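Local coordinates for D-methionine-binding lipoprotein MetQ (Escherichia coli, PDB 4YAH), which binds methionine as the substrate-binding lipoprotein of an ATP-driven ABC transporter that imports D-methionine, at residues V35-I38 against E42-V45. Sequence-based numbering, arbitrary orientation.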
loop_
_atom_site.group_PDB
_atom_site.type_symbol
_atom_site.label_atom_id
_atom_site.label_comp_id
_atom_site.label_asym_id
_atom_site.label_seq_id
_atom_site.Cartn_x
_atom_site.Cartn_y
_atom_site.Cartn_z
ATOM N N VAL A 35 -17.301 3.523 0.862
ATOM C CA VAL A 35 -16.023 2.863 0.578
ATOM C C VAL A 35 -14.893 3.546 1.320
ATOM O O VAL A 35 -14.707 4.750 1.183
ATOM C CB VAL A 35 -15.702 2.858 -0.914
ATOM C CG1 VAL A 35 -14.451 2.031 -1.186
ATOM C CG2 VAL A 35 -16.873 2.294 -1.726
ATOM N N GLY A 36 -14.148 2.769 2.104
ATOM C CA GLY A 36 -13.005 3.295 2.831
ATOM C C GLY A 36 -11.750 3.359 1.984
ATOM O O GLY A 36 -11.384 2.383 1.328
ATOM N N VAL A 37 -11.095 4.516 2.010
ATOM C CA VAL A 37 -9.885 4.788 1.235
ATOM C C VAL A 37 -8.911 5.581 2.090
ATOM O O VAL A 37 -9.292 6.116 3.135
ATOM C CB VAL A 37 -10.192 5.564 -0.072
ATOM C CG1 VAL A 37 -11.192 4.783 -0.916
ATOM C CG2 VAL A 37 -10.753 6.940 0.210
ATOM N N ILE A 38 -7.655 5.657 1.648
ATOM C CA ILE A 38 -6.641 6.395 2.407
ATOM C C ILE A 38 -6.453 7.807 1.848
ATOM O O ILE A 38 -6.400 7.998 0.625
ATOM C CB ILE A 38 -5.279 5.682 2.389
ATOM C CG1 ILE A 38 -5.434 4.190 2.674
ATOM C CG2 ILE A 38 -4.339 6.337 3.406
ATOM C CD1 ILE A 38 -6.027 3.871 4.019
ATOM N N GLU A 42 -4.339 8.339 -3.112
ATOM C CA GLU A 42 -5.265 7.214 -3.292
ATOM C C GLU A 42 -6.706 7.717 -3.195
ATOM O O GLU A 42 -7.585 7.246 -3.918
ATOM C CB GLU A 42 -5.008 6.090 -2.281
ATOM C CG GLU A 42 -3.689 5.341 -2.574
ATOM C CD GLU A 42 -3.448 4.107 -1.719
ATOM O OE1 GLU A 42 -2.281 3.658 -1.645
ATOM O OE2 GLU A 42 -4.396 3.566 -1.131
ATOM N N GLN A 43 -6.955 8.685 -2.323
ATOM C CA GLN A 43 -8.277 9.300 -2.250
ATOM C C GLN A 43 -8.610 10.010 -3.559
ATOM O O GLN A 43 -9.743 9.943 -4.030
ATOM C CB GLN A 43 -8.364 10.285 -1.087
ATOM C CG GLN A 43 -9.739 10.934 -0.964
ATOM C CD GLN A 43 -9.774 12.052 0.050
ATOM O OE1 GLN A 43 -8.853 12.215 0.849
ATOM N NE2 GLN A 43 -10.843 12.838 0.020
ATOM N N GLN A 44 -7.630 10.695 -4.142
ATOM C CA GLN A 44 -7.856 11.381 -5.410
ATOM C C GLN A 44 -8.290 10.386 -6.487
ATOM O O GLN A 44 -9.194 10.664 -7.260
ATOM C CB GLN A 44 -6.606 12.121 -5.873
ATOM C CG GLN A 44 -6.139 13.219 -4.946
ATOM C CD GLN A 44 -4.804 13.783 -5.394
ATOM O OE1 GLN A 44 -4.602 14.041 -6.585
ATOM N NE2 GLN A 44 -3.874 13.942 -4.454
ATOM N N VAL A 45 -7.632 9.231 -6.538
ATOM C CA VAL A 45 -7.961 8.218 -7.537
ATOM C C VAL A 45 -9.364 7.691 -7.264
ATOM O O VAL A 45 -10.141 7.487 -8.186
ATOM C CB VAL A 45 -6.921 7.081 -7.522
ATOM C CG1 VAL A 45 -7.302 5.952 -8.461
ATOM C CG2 VAL A 45 -5.551 7.638 -7.915
HETATM O O HOH W 1 -6.969 3.993 -0.623
#
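Ile38 and Gln43 come closest in the backbone, with their CA atoms 5.7 Å apart. Ile38 ends strand 32-38, and Gln43 lies in the first turn of helix 41-57. A short loop joins strand and helix. Strand 60-66 follows the helix and completes a beta-alpha-beta unit of this periplasmic binding protein fold. Backbone hydrogen bonds of segment 35-38 place it between strands 60-66 and 83-88. The carbonyl O of Ile38 points at the start of the helix, 3.1 Å from the backbone N of Gln43. Ile38 O also packs against carbon, 3.7 Å from CB of Glu42 and 3.5 Å from CB of Gln43.

Val37 faces the helix, and its CG2 lies 4.2 Å from CA of Gln43. Gln43 is extended from CB to its amide, with chi1 -179° setting CG opposite the backbone N, and CG passes beside CG2 of Val37. Its amide NE2 makes a weak hydrogen bond to OE2 of Glu47, one turn further along the helix.

The side chains of Ile38 and Glu42 run alongside each other in the same direction, with CG1 of Ile38 4.0 Å from OE2 of Glu42. Glu42 belongs to the methionine pocket. Its OE1 is hydrogen-bonded to OG1 of Thr204 and, weakly, to the amino N of the bound methionine. The other carboxylate oxygen is tied to the strand through one water. That water accepts from Ile38 N at 2.9 Å and donates to Glu42 OE2 at 2.7 Å.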